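Local atomic coordinates of DegQ (PDB entry 3PV2), a protein that probably degrades misfolded proteins and acts as a chaperone, as an HtrA-family serine protease with a trypsin fold and PDZ domains that self-assembles into 12-mers. Residues D122-L127 with I255-M260; V329-K334 with A348-I353; A371-E376 with Q389-S394; I409-N414 with Q438-P443; V33-Q38 with I104-Q109. One frame throughout, in Å; residues are numbered along the deposited sequence.

The contacts run from the protease domain to the last PDZ domain. Contact 5 closes a barrel of the trypsin fold. Contact 1 joins that domain to the loop between helix 239-252 and strand 262-266 of the first PDZ sheet; its centre is about 25 Å from that of contact 5. Asp126 of contact 1 pairs with His96, probably two members of the catalytic triad. Contact 2 lies in the first PDZ domain and touches contact 1: His256 NE2 is 2.7 Å from Asp352 OD2. Contacts 3 and 4 share the sheet of the second PDZ domain, with centres about 11 Å apart. Contact 4 is farthest from contact 5, about 63 Å between centres.

Contact 1 (D122-L127 with I255-M260); sequences DSETDL and IHRGLM
Asp122 and Ile255 mark where the two backbones come closest, with their CA atoms 6.7 Å apart. No backbone hydrogen bond joins the segments. Segment 122-127 is a tight turn between two strands. Asp126 and Leu127 both face Asp122 in a G1 beta bulge. Segment 255-260 is an extended loop between helix 239-252 and strand 262-266. Arg257 reaches back from it with its chain stretched from CG to NE, and its guanidinium meets the Asp122 carboxylate end-on. Arg257 NH1 donates to Asp122 OD1 and Arg257 NH2 to Asp122 OD2, both at 2.9 Å. Both bonds are almost straight, and the two flat groups are nearly coplanar, 10° apart. Each carboxylate oxygen uses its syn lone pair. This bidentate salt bridge ties the trypsin-like protease domain to the loop before the first strand of the first PDZ sheet. On the same turn, Asp126 OD2 is hydrogen-bonded to His96, consistent with the Asp-His pair of the catalytic triad in this family. Glu124 adds a second negative charge from a different direction. Its OE2 lies over one face of the guanidinium, 2.9 Å from Arg257 NE, but no N-H points at it. Ile255 CG2 lies against the opposite face. Thr125 fixes the carboxylate from behind: its OG1 donates to Asp122 OD2 at 2.8 Å, on the anti lone pair. OD2 therefore accepts from two donors. Ile255 CG1 packs on Asp122 CG at 3.7 Å. A water donates to Asp122 OD1 and accepts from Ile255 N.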
# COMPACT_ATOMS: atom_id res chain seq x y z
N ASP B 122 17.61 -43.59 3.99
CA ASP B 122 16.35 -43.97 3.39
C ASP B 122 15.36 -42.88 3.73
O ASP B 122 14.87 -42.81 4.90
CB ASP B 122 15.88 -45.31 3.90
CG ASP B 122 14.68 -45.82 3.12
OD1 ASP B 122 14.75 -45.89 1.86
OD2 ASP B 122 13.64 -46.12 3.75
N SER B 123 15.09 -42.01 2.75
CA SER B 123 14.20 -40.85 2.98
C SER B 123 12.77 -41.26 3.24
O SER B 123 12.09 -40.65 4.07
CB SER B 123 14.24 -39.82 1.84
OG SER B 123 14.02 -40.41 0.58
N GLU B 124 12.31 -42.31 2.57
CA GLU B 124 10.97 -42.77 2.82
C GLU B 124 10.69 -43.09 4.32
O GLU B 124 9.66 -42.70 4.85
CB GLU B 124 10.58 -43.92 1.87
CG GLU B 124 9.03 -44.00 1.70
CD GLU B 124 8.52 -45.34 1.17
OE1 GLU B 124 7.43 -45.78 1.58
OE2 GLU B 124 9.22 -45.94 0.32
N THR B 125 11.61 -43.73 5.02
CA THR B 125 11.39 -43.99 6.45
C THR B 125 12.08 -42.97 7.36
O THR B 125 11.98 -43.07 8.59
CB THR B 125 11.92 -45.37 6.82
OG1 THR B 125 13.27 -45.46 6.40
CG2 THR B 125 11.17 -46.45 6.14
N ASP B 126 12.76 -41.99 6.75
CA ASP B 126 13.56 -40.99 7.44
C ASP B 126 14.54 -41.58 8.43
O ASP B 126 14.63 -41.09 9.56
CB ASP B 126 12.65 -39.95 8.16
CG ASP B 126 13.41 -38.67 8.54
OD1 ASP B 126 14.51 -38.44 7.98
OD2 ASP B 126 12.96 -37.93 9.40
N LEU B 127 15.31 -42.59 7.98
CA LEU B 127 16.40 -43.16 8.74
C LEU B 127 17.72 -43.07 8.02
O LEU B 127 17.77 -43.01 6.79
CB LEU B 127 16.13 -44.64 9.04
CG LEU B 127 14.89 -44.82 9.91
CD1 LEU B 127 14.53 -46.34 9.85
CD2 LEU B 127 15.20 -44.28 11.34
N ILE B 255 18.02 -49.13 0.55
CA ILE B 255 16.90 -50.01 0.44
C ILE B 255 16.47 -49.96 -1.03
O ILE B 255 16.17 -48.89 -1.55
CB ILE B 255 15.66 -49.53 1.29
CG1 ILE B 255 16.03 -49.29 2.77
CG2 ILE B 255 14.49 -50.50 1.15
CD1 ILE B 255 16.83 -50.37 3.36
N HIS B 256 16.47 -51.10 -1.72
CA HIS B 256 15.93 -51.13 -3.07
C HIS B 256 14.57 -51.82 -3.01
O HIS B 256 14.50 -53.03 -3.01
CB HIS B 256 16.87 -51.83 -4.02
CG HIS B 256 16.41 -51.78 -5.44
ND1 HIS B 256 16.91 -50.88 -6.36
CD2 HIS B 256 15.46 -52.49 -6.10
CE1 HIS B 256 16.30 -51.04 -7.52
NE2 HIS B 256 15.42 -52.01 -7.39
N ARG B 257 13.52 -51.03 -2.95
CA ARG B 257 12.17 -51.54 -2.85
C ARG B 257 11.67 -52.17 -4.15
O ARG B 257 11.90 -51.63 -5.24
CB ARG B 257 11.22 -50.42 -2.48
CG ARG B 257 11.33 -49.99 -1.08
CD ARG B 257 10.54 -48.76 -0.82
NE ARG B 257 10.60 -48.45 0.60
CZ ARG B 257 11.59 -47.80 1.21
NH1 ARG B 257 12.63 -47.35 0.53
NH2 ARG B 257 11.52 -47.60 2.52
N GLY B 258 11.01 -53.31 -4.01
CA GLY B 258 10.49 -54.02 -5.15
C GLY B 258 8.98 -54.03 -5.09
O GLY B 258 8.36 -53.34 -4.27
N LEU B 259 8.41 -54.88 -5.91
CA LEU B 259 7.00 -54.88 -6.15
C LEU B 259 6.40 -56.20 -5.75
O LEU B 259 6.95 -57.27 -6.02
CB LEU B 259 6.78 -54.68 -7.62
CG LEU B 259 5.32 -54.74 -8.02
CD1 LEU B 259 4.58 -53.75 -7.11
CD2 LEU B 259 5.12 -54.43 -9.49
N MET B 260 5.23 -56.12 -5.13
CA MET B 260 4.39 -57.29 -4.90
C MET B 260 3.00 -57.16 -5.56
O MET B 260 2.49 -58.13 -6.09
CB MET B 260 4.28 -57.53 -3.44
CG MET B 260 3.36 -58.69 -3.10
SD MET B 260 4.18 -60.22 -3.52
CE MET B 260 5.62 -60.08 -2.42
O HOH W 1 17.43 -45.90 0.75

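Contact 2 (V329-K334 with A348-I353); sequences VGSTVK and AVVTDI
Val333 and Val350 meet at the open end of a beta hairpin in the first PDZ domain, where the strands 332-339 and 342-349 run antiparallel. They meet on the face of Val333 and Ala348. Their side chains stand at about a right angle, and Val333 CG1 is 3.8 Å from Val350 CG2. Val350 has CG2 anti to its carbonyl carbon and CG1 anti to its backbone N (chi1 178°), which turns CG2 to Val333 and sends CG1 to Val329 CA at 4.0 Å. Val333 is less relaxed. Its chi1 of 19° is close to eclipsed, and CG1 sits 3.3 Å from Ala348 O. Met260, in the loop before strand 262-266, packs on Val333 and Ala348. Thr332 and Val349 form a non-hydrogen-bonded pair on the opposite face. There Thr332 OG1 rests 3.5 Å from Val349 CG2. Four backbone hydrogen bonds hold the segments together. Two of them pair Val333 with Ala348, and the other two continue past the regular strands. Gly330 N donates to Val350 O, and Val350 N donates to Ser331 O. The backbone angles at Gly330 call for glycine. Ser331 OG turns back along its own chain to Arg328 O. Beyond the hairpin, Asp352 N-caps helix 353-362 through OD1 to Ser355 N, while its OD2 is hydrogen-bonded to His256 NE2. Both methyls of Val329 pack beside this cap, with CG1 3.6 Å from Asp352 N.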
# COMPACT_ATOMS: atom_id res chain seq x y z
N VAL B 329 14.31 -57.50 -4.16
CA VAL B 329 13.95 -57.94 -5.49
C VAL B 329 14.59 -59.30 -5.63
O VAL B 329 15.69 -59.49 -5.20
CB VAL B 329 14.47 -56.97 -6.58
CG1 VAL B 329 14.40 -57.63 -8.01
CG2 VAL B 329 13.71 -55.62 -6.53
N GLY B 330 13.90 -60.25 -6.23
CA GLY B 330 14.36 -61.62 -6.29
C GLY B 330 13.90 -62.51 -5.17
O GLY B 330 13.83 -63.73 -5.37
N SER B 331 13.62 -61.99 -3.97
CA SER B 331 13.24 -62.90 -2.87
C SER B 331 11.90 -63.59 -3.03
O SER B 331 10.92 -63.02 -3.54
CB SER B 331 13.32 -62.31 -1.47
OG SER B 331 13.19 -60.93 -1.42
N THR B 332 11.90 -64.84 -2.59
CA THR B 332 10.70 -65.64 -2.51
C THR B 332 10.08 -65.28 -1.15
O THR B 332 10.79 -65.16 -0.13
CB THR B 332 11.00 -67.13 -2.73
OG1 THR B 332 11.21 -67.35 -4.13
CG2 THR B 332 9.87 -68.05 -2.25
N VAL B 333 8.78 -64.98 -1.18
CA VAL B 333 8.05 -64.74 0.05
C VAL B 333 6.85 -65.67 0.22
O VAL B 333 6.10 -65.94 -0.74
CB VAL B 333 7.65 -63.25 0.24
CG1 VAL B 333 7.70 -62.48 -1.05
CG2 VAL B 333 6.34 -63.14 0.92
N LYS B 334 6.72 -66.16 1.46
CA LYS B 334 5.69 -67.09 1.81
C LYS B 334 4.50 -66.27 2.34
O LYS B 334 4.69 -65.45 3.20
CB LYS B 334 6.20 -68.08 2.85
CG LYS B 334 5.14 -68.85 3.57
CD LYS B 334 5.74 -69.92 4.45
CE LYS B 334 4.83 -70.21 5.60
NZ LYS B 334 5.46 -71.09 6.64
N ALA B 348 5.18 -66.06 -3.52
CA ALA B 348 5.33 -64.98 -4.47
C ALA B 348 6.81 -64.55 -4.57
O ALA B 348 7.58 -64.63 -3.61
CB ALA B 348 4.44 -63.82 -4.07
N VAL B 349 7.21 -64.10 -5.76
CA VAL B 349 8.58 -63.57 -5.99
C VAL B 349 8.56 -62.05 -6.18
O VAL B 349 7.87 -61.57 -7.03
CB VAL B 349 9.28 -64.34 -7.16
CG1 VAL B 349 10.69 -63.77 -7.45
CG2 VAL B 349 9.44 -65.84 -6.81
N VAL B 350 9.25 -61.29 -5.33
CA VAL B 350 9.27 -59.84 -5.44
C VAL B 350 10.03 -59.45 -6.69
O VAL B 350 11.09 -60.01 -6.96
CB VAL B 350 10.04 -59.21 -4.28
CG1 VAL B 350 10.11 -57.69 -4.44
CG2 VAL B 350 9.43 -59.60 -2.91
N THR B 351 9.49 -58.50 -7.46
CA THR B 351 10.12 -58.07 -8.67
C THR B 351 10.51 -56.61 -8.61
O THR B 351 10.00 -55.83 -7.78
CB THR B 351 9.24 -58.29 -9.95
OG1 THR B 351 7.96 -57.65 -9.81
CG2 THR B 351 9.05 -59.77 -10.20
N ASP B 352 11.40 -56.26 -9.53
CA ASP B 352 11.81 -54.89 -9.73
C ASP B 352 10.67 -54.10 -10.38
O ASP B 352 10.08 -54.58 -11.34
CB ASP B 352 13.07 -54.81 -10.59
CG ASP B 352 13.64 -53.41 -10.62
OD1 ASP B 352 13.43 -52.70 -11.62
OD2 ASP B 352 14.26 -53.02 -9.60
N ILE B 353 10.40 -52.92 -9.84
CA ILE B 353 9.20 -52.10 -10.17
C ILE B 353 9.34 -51.68 -11.61
O ILE B 353 8.41 -51.76 -12.40
CB ILE B 353 9.08 -50.83 -9.26
CG1 ILE B 353 9.11 -51.21 -7.77
CG2 ILE B 353 7.78 -50.04 -9.55
CD1 ILE B 353 9.50 -50.07 -6.81

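Contact 3 (A371-E376 with Q389-S394); sequences ALRAFE and QVVGAS
Arg373 and Gln389 lie side by side on one face of the beta hairpin 370-378/384-393 in the second PDZ domain. Arg373 NE donates to Gln389 OE1 at 2.6 Å in a nearly straight bond. The oxygen lies at the edge of the guanidinium, close to its plane, while the amide is turned 44° from that plane. Arg373 CG sits between its backbone N and carbonyl carbon (chi1 67°), which lays the chain along Gln389 and puts CG 3.7 Å from Val391 CG2; a bend at chi3 accompanies the turn of NE to the oxygen. The other end of the amide, Gln389 NE2, comes obliquely to Phe375 CE1 at 3.6 Å. Arg373 and Gln389 are a hydrogen-bonded antiparallel pair, which sets their side chains next to each other on this face. Farther along, Val391 and Gly392 both face Ala371, a classic beta bulge. Ala371 O takes a bond from Val391 N at 2.7 Å and a weak one from Gly392 N. On the other face, Leu372 and Val390 point the same way, and Leu372 also packs on helix 421-428. Strand 370-378 also meets a second subunit: Leu372 makes backbone hydrogen bonds to it, and Glu376 of that subunit packs on Arg373. Leu372 CD2 and Val390 CG2 are 4.1 Å apart.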
# COMPACT_ATOMS: atom_id res chain seq x y z
N ALA B 371 -6.75 -45.57 -20.57
CA ALA B 371 -8.05 -45.91 -20.04
C ALA B 371 -9.01 -45.67 -21.18
O ALA B 371 -9.02 -44.61 -21.81
CB ALA B 371 -8.38 -44.99 -18.79
N LEU B 372 -9.76 -46.69 -21.52
CA LEU B 372 -10.47 -46.74 -22.80
C LEU B 372 -11.92 -47.18 -22.53
O LEU B 372 -12.13 -48.09 -21.75
CB LEU B 372 -9.83 -47.82 -23.69
CG LEU B 372 -8.37 -47.62 -24.09
CD1 LEU B 372 -7.82 -48.83 -24.85
CD2 LEU B 372 -8.21 -46.40 -24.87
N ARG B 373 -12.89 -46.57 -23.18
CA ARG B 373 -14.26 -47.05 -23.08
C ARG B 373 -14.93 -46.90 -24.41
O ARG B 373 -14.57 -46.04 -25.20
CB ARG B 373 -15.04 -46.29 -22.01
CG ARG B 373 -15.29 -44.83 -22.34
CD ARG B 373 -16.49 -44.21 -21.58
NE ARG B 373 -17.14 -43.18 -22.41
CZ ARG B 373 -18.43 -43.16 -22.74
NH1 ARG B 373 -19.27 -44.09 -22.30
NH2 ARG B 373 -18.90 -42.19 -23.50
N ALA B 374 -15.88 -47.77 -24.68
CA ALA B 374 -16.73 -47.67 -25.88
C ALA B 374 -17.50 -46.33 -25.91
O ALA B 374 -17.84 -45.79 -24.89
CB ALA B 374 -17.76 -48.83 -25.89
N PHE B 375 -17.82 -45.85 -27.10
CA PHE B 375 -18.36 -44.52 -27.29
C PHE B 375 -19.20 -44.52 -28.55
O PHE B 375 -18.77 -44.99 -29.64
CB PHE B 375 -17.16 -43.58 -27.54
CG PHE B 375 -17.51 -42.12 -27.68
CD1 PHE B 375 -17.69 -41.33 -26.56
CD2 PHE B 375 -17.66 -41.57 -28.87
CE1 PHE B 375 -17.96 -39.97 -26.68
CE2 PHE B 375 -17.95 -40.21 -29.02
CZ PHE B 375 -18.09 -39.42 -27.90
N GLU B 376 -20.37 -43.94 -28.42
CA GLU B 376 -21.21 -43.65 -29.55
C GLU B 376 -22.00 -42.41 -29.23
O GLU B 376 -22.68 -42.36 -28.21
CB GLU B 376 -22.23 -44.73 -29.84
CG GLU B 376 -23.04 -44.35 -31.12
CD GLU B 376 -23.96 -45.42 -31.66
OE1 GLU B 376 -24.56 -45.22 -32.75
OE2 GLU B 376 -24.09 -46.47 -30.99
N GLN B 389 -13.29 -44.08 -26.73
CA GLN B 389 -12.87 -42.87 -26.09
C GLN B 389 -11.73 -43.12 -25.20
O GLN B 389 -11.75 -44.09 -24.41
CB GLN B 389 -14.02 -42.30 -25.29
CG GLN B 389 -13.72 -41.10 -24.49
CD GLN B 389 -14.98 -40.53 -23.88
OE1 GLN B 389 -15.65 -41.19 -23.06
NE2 GLN B 389 -15.32 -39.34 -24.25
N VAL B 390 -10.72 -42.24 -25.27
CA VAL B 390 -9.57 -42.37 -24.35
C VAL B 390 -9.90 -41.50 -23.13
O VAL B 390 -9.94 -40.28 -23.20
CB VAL B 390 -8.29 -41.85 -24.97
CG1 VAL B 390 -7.14 -41.94 -23.94
CG2 VAL B 390 -7.96 -42.60 -26.33
N VAL B 391 -10.18 -42.14 -22.01
CA VAL B 391 -10.63 -41.44 -20.84
C VAL B 391 -9.41 -40.96 -20.12
O VAL B 391 -9.46 -39.96 -19.45
CB VAL B 391 -11.33 -42.51 -19.91
CG1 VAL B 391 -11.72 -41.94 -18.47
CG2 VAL B 391 -12.53 -43.05 -20.62
N GLY B 392 -8.29 -41.70 -20.22
CA GLY B 392 -7.06 -41.31 -19.55
C GLY B 392 -5.88 -41.87 -20.34
O GLY B 392 -6.00 -42.86 -21.06
N ALA B 393 -4.72 -41.24 -20.21
CA ALA B 393 -3.50 -41.74 -20.83
C ALA B 393 -2.32 -41.38 -19.97
O ALA B 393 -2.10 -40.21 -19.72
CB ALA B 393 -3.38 -41.07 -22.20
N SER B 394 -1.55 -42.35 -19.49
CA SER B 394 -0.44 -41.95 -18.67
C SER B 394 0.60 -41.27 -19.54
O SER B 394 0.79 -41.57 -20.70
CB SER B 394 0.18 -43.14 -17.92
OG SER B 394 0.61 -44.09 -18.82

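Contact 4 (I409-N414 with Q438-P443); sequences IIISAN and QVLRGP
Ile411 lies across the side chain of Gln438, its CD1 3.7 Å from Gln438 CD. The two belong to neighbouring antiparallel strands, 409-413 and 435-441, in the sheet of the second PDZ domain. The strand axes make an angle of 143°, well short of straight antiparallel. Ile411 carries CG1 between its backbone N and carbonyl carbon (chi1 63°), and this swings CD1 over to the partner strand. There CD1 also reaches Leu440 CD1, with the two side chains at about a right angle. The modelled separation of 3.2 Å between Ile411 CD1 and Leu440 CD1 is tighter than usual for carbons, and chi1 of Leu440 is off the usual values, so the exact placing of these methyls is doubtful. Gln438 is fully extended, with CG anti to its backbone N. Both ends of its amide are bonded. OE1 accepts from Ser412 OG at 3.0 Å, in the carbonyl plane and on a lone pair. NE2 donates to the backbone oxygen of Ser287 in another subunit, so this partly polar face helps join two chains of the assembly. Backbone bonds run in both directions between Ile409 and Leu440, and Ile411 N donates to Gln438 O at 3.0 Å. Strand 384-393 borders the other edge of 409-413. Its Val385 touches Ile409 and also Leu440. On the other face, Ile410 and Val439 form a non-hydrogen-bonded pair. Helix 421-428 packs on Ile410 through Leu424, and strand 444-450 flanks Val439. On that face Ile410 CG1 sits 4.0 Å from Val439 CG1.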
# COMPACT_ATOMS: atom_id res chain seq x y z
N ILE B 409 -11.28 -39.51 -29.31
CA ILE B 409 -11.99 -40.66 -29.71
C ILE B 409 -11.24 -41.35 -30.82
O ILE B 409 -11.01 -40.77 -31.89
CB ILE B 409 -13.44 -40.37 -30.23
CG1 ILE B 409 -14.24 -39.44 -29.30
CG2 ILE B 409 -14.19 -41.69 -30.47
CD1 ILE B 409 -14.24 -39.81 -27.90
N ILE B 410 -10.85 -42.62 -30.60
CA ILE B 410 -10.26 -43.45 -31.64
C ILE B 410 -11.34 -44.03 -32.53
O ILE B 410 -12.18 -44.84 -32.09
CB ILE B 410 -9.45 -44.55 -31.08
CG1 ILE B 410 -8.29 -43.95 -30.28
CG2 ILE B 410 -8.81 -45.44 -32.20
CD1 ILE B 410 -7.62 -45.03 -29.32
N ILE B 411 -11.38 -43.53 -33.75
CA ILE B 411 -12.43 -43.93 -34.68
C ILE B 411 -12.00 -44.91 -35.78
O ILE B 411 -12.85 -45.52 -36.39
CB ILE B 411 -13.12 -42.74 -35.33
CG1 ILE B 411 -12.14 -41.93 -36.15
CG2 ILE B 411 -13.74 -41.83 -34.26
CD1 ILE B 411 -12.97 -40.96 -37.18
N SER B 412 -10.69 -45.15 -35.93
CA SER B 412 -10.20 -46.18 -36.79
C SER B 412 -8.82 -46.51 -36.37
O SER B 412 -8.12 -45.74 -35.68
CB SER B 412 -10.28 -45.70 -38.26
OG SER B 412 -9.12 -44.89 -38.63
N ALA B 413 -8.43 -47.74 -36.63
CA ALA B 413 -7.11 -48.19 -36.27
C ALA B 413 -6.64 -49.09 -37.44
O ALA B 413 -7.38 -49.96 -37.89
CB ALA B 413 -7.10 -48.99 -34.94
N ASN B 414 -5.42 -48.85 -37.89
CA ASN B 414 -4.88 -49.48 -39.13
C ASN B 414 -5.93 -49.51 -40.21
O ASN B 414 -6.13 -50.53 -40.85
CB ASN B 414 -4.38 -50.87 -38.84
CG ASN B 414 -3.17 -50.89 -37.84
OD1 ASN B 414 -2.49 -49.87 -37.68
ND2 ASN B 414 -2.94 -52.03 -37.17
N GLN B 438 -6.65 -43.11 -36.02
CA GLN B 438 -7.28 -41.87 -36.37
C GLN B 438 -8.09 -41.40 -35.18
O GLN B 438 -8.97 -42.11 -34.70
CB GLN B 438 -8.25 -42.09 -37.55
CG GLN B 438 -8.90 -40.83 -38.02
CD GLN B 438 -9.85 -41.06 -39.17
OE1 GLN B 438 -10.21 -42.21 -39.43
NE2 GLN B 438 -10.37 -39.97 -39.79
N VAL B 439 -7.78 -40.19 -34.68
CA VAL B 439 -8.44 -39.67 -33.49
C VAL B 439 -9.27 -38.47 -33.82
O VAL B 439 -8.86 -37.63 -34.62
CB VAL B 439 -7.46 -39.29 -32.32
CG1 VAL B 439 -6.74 -40.55 -31.64
CG2 VAL B 439 -6.47 -38.23 -32.68
N LEU B 440 -10.46 -38.36 -33.21
CA LEU B 440 -11.29 -37.18 -33.33
C LEU B 440 -11.02 -36.41 -32.05
O LEU B 440 -11.04 -36.98 -30.95
CB LEU B 440 -12.76 -37.58 -33.39
CG LEU B 440 -13.58 -37.44 -34.68
CD1 LEU B 440 -12.89 -37.96 -35.97
CD2 LEU B 440 -14.98 -37.97 -34.53
N ARG B 441 -10.82 -35.10 -32.19
CA ARG B 441 -10.56 -34.27 -31.05
C ARG B 441 -11.37 -32.98 -31.27
O ARG B 441 -11.06 -32.18 -32.16
CB ARG B 441 -9.05 -33.94 -30.97
CG ARG B 441 -8.75 -32.82 -29.91
CD ARG B 441 -7.25 -32.71 -29.50
NE ARG B 441 -6.57 -34.03 -29.45
CZ ARG B 441 -5.26 -34.21 -29.49
NH1 ARG B 441 -4.46 -33.15 -29.62
NH2 ARG B 441 -4.76 -35.45 -29.44
N GLY B 442 -12.40 -32.83 -30.47
CA GLY B 442 -13.42 -31.78 -30.71
C GLY B 442 -13.90 -31.72 -32.15
O GLY B 442 -14.49 -32.64 -32.60
N PRO B 443 -13.65 -30.63 -32.85
CA PRO B 443 -14.24 -30.54 -34.19
C PRO B 443 -13.32 -31.07 -35.25
O PRO B 443 -13.74 -31.16 -36.41
CB PRO B 443 -14.45 -29.03 -34.39
CG PRO B 443 -13.34 -28.39 -33.59
CD PRO B 443 -12.90 -29.41 -32.50

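Contact 5 (V33-Q38 with I104-Q109); sequences VNVAVQ and ITVTLQ
Val35 and Ile104 each hold one methyl anti to the backbone N, CG1 in Val35 (chi1 174°) and CG2 in Ile104. Val35 CG1 and Ile104 CG2 come together at 3.8 Å, with the side chains alongside each other and pointing the same way. Val37 approaches the same Ile104 CG2 with its own CG2 at 4.1 Å. One branch of Ile104 thus touches two valines of the opposing strand. At the other end, Val33 CG1 is anti to its carbonyl carbon and lies 3.8 Å from Leu108 CD2. Val33 CB also packs on Val106 CG1. The backbones are antiparallel and in regular register. Asn34 and Thr107 exchange a pair of hydrogen bonds, and so do Ala36 and Thr105, where Thr105 N donates to Ala36 O at 2.8 Å. This pairing joins strands 32-40 and 101-107, the two ends of the sheet order, and so closes a six-stranded barrel, one of the two of the trypsin fold. Helix 95-98 covers the valine and isoleucine face, with Val97 on Val35 and Ile98 on Val37 and Ile104. Strand 74-85 flanks segment 33-38, and strand 113-122 flanks segment 104-109.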
# COMPACT_ATOMS: atom_id res chain seq x y z
N VAL B 33 23.89 -39.79 21.22
CA VAL B 33 24.97 -38.94 20.76
C VAL B 33 24.38 -37.72 20.12
O VAL B 33 23.20 -37.69 19.71
CB VAL B 33 25.77 -39.58 19.69
CG1 VAL B 33 26.31 -40.98 20.11
CG2 VAL B 33 24.95 -39.65 18.41
N ASN B 34 25.23 -36.71 19.99
CA ASN B 34 24.89 -35.52 19.22
C ASN B 34 25.47 -35.72 17.82
O ASN B 34 26.53 -36.27 17.68
CB ASN B 34 25.48 -34.29 19.92
CG ASN B 34 25.24 -33.01 19.16
OD1 ASN B 34 24.23 -32.31 19.35
ND2 ASN B 34 26.16 -32.69 18.27
N VAL B 35 24.72 -35.33 16.81
CA VAL B 35 25.10 -35.41 15.43
C VAL B 35 25.03 -34.01 14.88
O VAL B 35 23.94 -33.42 14.87
CB VAL B 35 24.08 -36.23 14.60
CG1 VAL B 35 24.44 -36.17 13.15
CG2 VAL B 35 24.03 -37.66 15.05
N ALA B 36 26.18 -33.51 14.43
CA ALA B 36 26.33 -32.16 13.89
C ALA B 36 26.73 -32.29 12.43
O ALA B 36 27.67 -33.03 12.13
CB ALA B 36 27.44 -31.38 14.69
N VAL B 37 26.03 -31.58 11.55
CA VAL B 37 26.26 -31.61 10.09
C VAL B 37 26.51 -30.21 9.58
O VAL B 37 25.89 -29.25 10.07
CB VAL B 37 25.02 -32.16 9.33
CG1 VAL B 37 25.24 -32.19 7.81
CG2 VAL B 37 24.66 -33.54 9.85
N GLN B 38 27.42 -30.12 8.62
CA GLN B 38 27.78 -28.91 7.89
C GLN B 38 27.54 -29.24 6.44
O GLN B 38 27.91 -30.33 5.99
CB GLN B 38 29.29 -28.60 8.02
CG GLN B 38 29.75 -27.93 9.33
CD GLN B 38 29.39 -28.74 10.60
OE1 GLN B 38 29.70 -29.94 10.72
NE2 GLN B 38 28.73 -28.07 11.55
N ILE B 104 29.92 -34.66 8.84
CA ILE B 104 29.15 -35.13 9.96
C ILE B 104 30.04 -35.53 11.11
O ILE B 104 30.83 -36.48 11.01
CB ILE B 104 28.32 -36.38 9.62
CG1 ILE B 104 27.65 -36.25 8.24
CG2 ILE B 104 27.28 -36.60 10.70
CD1 ILE B 104 27.05 -37.52 7.74
N THR B 105 29.81 -34.87 12.23
CA THR B 105 30.62 -35.05 13.41
C THR B 105 29.72 -35.52 14.56
O THR B 105 28.68 -34.91 14.89
CB THR B 105 31.39 -33.75 13.73
OG1 THR B 105 32.05 -33.31 12.56
CG2 THR B 105 32.41 -33.97 14.78
N VAL B 106 30.14 -36.62 15.18
CA VAL B 106 29.40 -37.19 16.27
C VAL B 106 30.08 -36.86 17.58
O VAL B 106 31.28 -37.04 17.69
CB VAL B 106 29.26 -38.71 16.05
CG1 VAL B 106 28.86 -39.42 17.30
CG2 VAL B 106 28.24 -38.96 14.91
N THR B 107 29.32 -36.39 18.58
CA THR B 107 29.83 -36.18 19.93
C THR B 107 29.22 -37.11 20.96
O THR B 107 28.00 -37.17 21.11
CB THR B 107 29.59 -34.74 20.42
OG1 THR B 107 30.06 -33.81 19.44
CG2 THR B 107 30.28 -34.47 21.82
N LEU B 108 30.04 -37.80 21.71
CA LEU B 108 29.60 -38.73 22.71
C LEU B 108 29.45 -38.02 24.02
O LEU B 108 30.01 -36.97 24.24
CB LEU B 108 30.65 -39.83 22.94
CG LEU B 108 31.16 -40.62 21.75
CD1 LEU B 108 32.12 -41.77 22.20
CD2 LEU B 108 30.02 -41.19 20.91
N GLN B 109 28.79 -38.68 24.93
CA GLN B 109 28.59 -38.12 26.23
C GLN B 109 29.92 -37.91 26.92
O GLN B 109 30.11 -36.90 27.56
CB GLN B 109 27.74 -39.09 27.01
CG GLN B 109 27.50 -38.70 28.40
CD GLN B 109 27.33 -39.91 29.25
OE1 GLN B 109 26.23 -40.19 29.75
NE2 GLN B 109 28.41 -40.68 29.40